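Local coordinates for quinonprotein alcohol dehydrogenase-like protein (Bacteroides thetaiotaomicron VPI-5482, PDB 4R5O), which is of unknown function but binds calcium ions and joins an immunoglobulin-like beta-sandwich domain to a seven-bladed beta-propeller, at residues G21-E26 with L36-E41. Numbering follows the deposited sequence.
Sequences GTFPTE and LEITPE. With CA (calcium ion), chain J.
Thr22 meets the backbone of Thr39, Pro40 and Glu41 just beyond the end of strand 35-38, a worked example of one hydroxyl bridging two backbone groups while the methyl beside it packs on the same piece of chain. Its CB lies beside Glu41 N, and there the side chain forks. A chi1 of -156° turns OG1 away from the threonine's own N and leaves CG2 between that N and the carbonyl carbon. OG1 donates to Thr39 O at 3.0 Å, tilted 23° from the carbonyl plane, while Glu41 N gives OG1 a weak, bent bond of 2.8 Å. CG2 lies nearest Glu41 N and then Pro40 CA, with Pro40 CB farther off. A water donates to Thr22 O and accepts from Thr39 N, and Pro40 CA makes a CA-H...O contact with the same oxygen.

Farther in, the contact turns apolar. Ile38 CG2 packs 3.6 Å from Pro24 CD, Ile38 CD1 meets Pro24 CG, and Phe23 CD1 lies as near to CG2 as Pro24 CD does. Pro24 CD also sits over one face of the Phe23 ring, toward its rim, whereas Pro40 CG comes to the ring edge, 4.4 Å from Phe23 CD1. Trp52 touches Phe23, Ile38 and Pro40, placing this cluster in the core of the immunoglobulin-like sandwich. On strand 35-38, exposed Glu37 binds calcium through OE2 at 2.2 Å. Because OG1 both donates and accepts, the polar link between the segments rests on one hydroxyl and one water, while the packing around Ile38 needs no polar partner.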
ATOM      1  N   GLY A  21     -22.515 -21.415  27.489  1.00 77.31           N
ATOM      2  CA  GLY A  21     -21.555 -21.930  26.525  1.00 76.58           C
ATOM      3  C   GLY A  21     -22.089 -22.104  25.120  1.00 79.34           C
ATOM      4  O   GLY A  21     -21.347 -22.562  24.238  1.00 80.33           O
ATOM      5  N   THR A  22     -23.365 -21.711  24.880  1.00 71.89           N
ATOM      6  CA  THR A  22     -23.984 -21.845  23.555  1.00 69.23           C
ATOM      7  C   THR A  22     -23.666 -20.555  22.712  1.00 67.08           C
ATOM      8  O   THR A  22     -24.034 -20.459  21.535  1.00 67.48           O
ATOM      9  CB  THR A  22     -25.480 -22.130  23.710  1.00 70.89           C
ATOM     10  OG1 THR A  22     -25.979 -22.796  22.570  1.00 77.33           O
ATOM     11  CG2 THR A  22     -26.287 -20.925  23.993  1.00 64.35           C
ATOM     12  N   PHE A  23     -22.967 -19.591  23.330  1.00 58.04           N
ATOM     13  CA  PHE A  23     -22.506 -18.341  22.731  1.00 54.20           C
ATOM     14  C   PHE A  23     -21.115 -18.059  23.263  1.00 58.47           C
ATOM     15  O   PHE A  23     -20.895 -18.158  24.470  1.00 58.36           O
ATOM     16  CB  PHE A  23     -23.472 -17.174  22.995  1.00 53.92           C
ATOM     17  CG  PHE A  23     -23.096 -15.907  22.256  1.00 51.66           C
ATOM     18  CD1 PHE A  23     -23.544 -15.680  20.959  1.00 52.62           C
ATOM     19  CD2 PHE A  23     -22.276 -14.956  22.847  1.00 50.68           C
ATOM     20  CE1 PHE A  23     -23.186 -14.515  20.271  1.00 52.09           C
ATOM     21  CE2 PHE A  23     -21.905 -13.802  22.154  1.00 51.92           C
ATOM     22  CZ  PHE A  23     -22.368 -13.581  20.872  1.00 49.53           C
ATOM     23  N   PRO A  24     -20.146 -17.764  22.383  1.00 56.47           N
ATOM     24  CA  PRO A  24     -18.756 -17.594  22.843  1.00 56.86           C
ATOM     25  C   PRO A  24     -18.580 -16.482  23.891  1.00 63.67           C
ATOM     26  O   PRO A  24     -19.030 -15.337  23.747  1.00 62.85           O
ATOM     27  CB  PRO A  24     -17.991 -17.247  21.565  1.00 57.61           C
ATOM     28  CG  PRO A  24     -19.021 -16.956  20.531  1.00 61.10           C
ATOM     29  CD  PRO A  24     -20.247 -17.665  20.912  1.00 57.62           C
ATOM     30  N   THR A  25     -17.888 -16.866  24.960  1.00 63.42           N
ATOM     31  CA  THR A  25     -17.582 -16.052  26.137  1.00 63.84           C
ATOM     32  C   THR A  25     -16.197 -15.401  25.980  1.00 68.97           C
ATOM     33  O   THR A  25     -15.821 -14.555  26.800  1.00 69.30           O
ATOM     34  CB  THR A  25     -17.670 -16.926  27.407  1.00 72.67           C
ATOM     35  OG1 THR A  25     -17.343 -16.117  28.531  1.00 77.14           O
ATOM     36  CG2 THR A  25     -16.772 -18.191  27.358  1.00 69.17           C
ATOM     37  N   GLU A  26     -15.463 -15.775  24.912  1.00 65.33           N
ATOM     38  CA  GLU A  26     -14.146 -15.233  24.601  1.00 64.72           C
ATOM     39  C   GLU A  26     -14.009 -14.957  23.096  1.00 67.23           C
ATOM     40  O   GLU A  26     -14.720 -15.553  22.290  1.00 67.03           O
ATOM     41  CB  GLU A  26     -13.025 -16.172  25.077  1.00 67.12           C
ATOM     42  CG  GLU A  26     -13.003 -17.564  24.463  1.00 81.02           C
ATOM     43  CD  GLU A  26     -11.761 -18.389  24.761  1.00109.45           C
ATOM     44  OE1 GLU A  26     -11.056 -18.094  25.755  1.00114.65           O
ATOM     45  OE2 GLU A  26     -11.488 -19.335  23.986  1.00100.13           O
ATOM     46  N   LEU A  36     -17.094 -19.640  11.010  1.00 54.52           N
ATOM     47  CA  LEU A  36     -17.546 -19.354  12.374  1.00 53.38           C
ATOM     48  C   LEU A  36     -19.012 -19.695  12.475  1.00 56.78           C
ATOM     49  O   LEU A  36     -19.825 -19.086  11.770  1.00 56.27           O
ATOM     50  CB  LEU A  36     -17.281 -17.881  12.792  1.00 51.30           C
ATOM     51  CG  LEU A  36     -17.812 -17.435  14.158  1.00 54.95           C
ATOM     52  CD1 LEU A  36     -17.115 -18.143  15.300  1.00 55.10           C
ATOM     53  CD2 LEU A  36     -17.626 -15.980  14.352  1.00 55.52           C
ATOM     54  N   GLU A  37     -19.348 -20.692  13.311  1.00 53.41           N
ATOM     55  CA  GLU A  37     -20.742 -21.058  13.549  1.00 53.95           C
ATOM     56  C   GLU A  37     -21.095 -20.908  15.014  1.00 56.35           C
ATOM     57  O   GLU A  37     -20.406 -21.439  15.874  1.00 56.20           O
ATOM     58  CB  GLU A  37     -21.087 -22.481  13.091  1.00 56.87           C
ATOM     59  CG  GLU A  37     -21.227 -22.706  11.596  1.00 67.61           C
ATOM     60  CD  GLU A  37     -21.820 -24.066  11.252  1.00 92.52           C
ATOM     61  OE1 GLU A  37     -22.223 -24.801  12.183  1.00 79.29           O
ATOM     62  OE2 GLU A  37     -21.897 -24.393  10.046  1.00 96.02           O
ATOM     63  N   ILE A  38     -22.159 -20.173  15.306  1.00 53.74           N
ATOM     64  CA  ILE A  38     -22.661 -19.996  16.676  1.00 54.86           C
ATOM     65  C   ILE A  38     -24.122 -20.352  16.657  1.00 60.25           C
ATOM     66  O   ILE A  38     -24.870 -19.734  15.904  1.00 60.42           O
ATOM     67  CB  ILE A  38     -22.415 -18.575  17.265  1.00 57.72           C
ATOM     68  CG1 ILE A  38     -20.933 -18.133  17.136  1.00 58.02           C
ATOM     69  CG2 ILE A  38     -22.932 -18.490  18.718  1.00 58.81           C
ATOM     70  CD1 ILE A  38     -20.716 -16.646  17.157  1.00 60.80           C
ATOM     71  N   THR A  39     -24.538 -21.333  17.458  1.00 57.64           N
ATOM     72  CA  THR A  39     -25.940 -21.711  17.471  1.00 58.46           C
ATOM     73  C   THR A  39     -26.436 -21.568  18.907  1.00 63.25           C
ATOM     74  O   THR A  39     -26.382 -22.548  19.658  1.00 65.53           O
ATOM     75  CB  THR A  39     -26.158 -23.126  16.883  1.00 61.31           C
ATOM     76  OG1 THR A  39     -25.534 -23.228  15.594  1.00 58.27           O
ATOM     77  CG2 THR A  39     -27.632 -23.497  16.792  1.00 53.54           C
ATOM     78  N   PRO A  40     -26.909 -20.364  19.314  1.00 56.70           N
ATOM     79  CA  PRO A  40     -27.406 -20.203  20.688  1.00 56.33           C
ATOM     80  C   PRO A  40     -28.593 -21.112  20.938  1.00 64.56           C
ATOM     81  O   PRO A  40     -29.463 -21.229  20.073  1.00 66.75           O
ATOM     82  CB  PRO A  40     -27.799 -18.724  20.761  1.00 56.64           C
ATOM     83  CG  PRO A  40     -27.045 -18.074  19.656  1.00 59.76           C
ATOM     84  CD  PRO A  40     -27.015 -19.101  18.563  1.00 56.35           C
ATOM     85  N   GLU A  41     -28.587 -21.816  22.072  1.00 62.03           N
ATOM     86  CA  GLU A  41     -29.665 -22.720  22.437  1.00 63.88           C
ATOM     87  C   GLU A  41     -30.536 -22.062  23.470  1.00 69.98           C
ATOM     88  O   GLU A  41     -30.082 -21.729  24.572  1.00 69.82           O
ATOM     89  CB  GLU A  41     -29.153 -24.074  22.935  1.00 66.46           C
ATOM     90  CG  GLU A  41     -28.603 -24.941  21.814  1.00 81.70           C
ATOM     91  CD  GLU A  41     -28.266 -26.371  22.181  1.00107.24           C
ATOM     92  OE1 GLU A  41     -28.830 -26.915  23.163  1.00100.55           O
ATOM     93  OE2 GLU A  41     -27.481 -26.973  21.417  1.00 99.44           O
TER
HETATM   94 CA    CA J 506     -22.889 -25.004   8.228  1.00 81.54          CA
HETATM   95  O   HOH W   1     -22.634 -21.988  19.487  1.00 50.65           O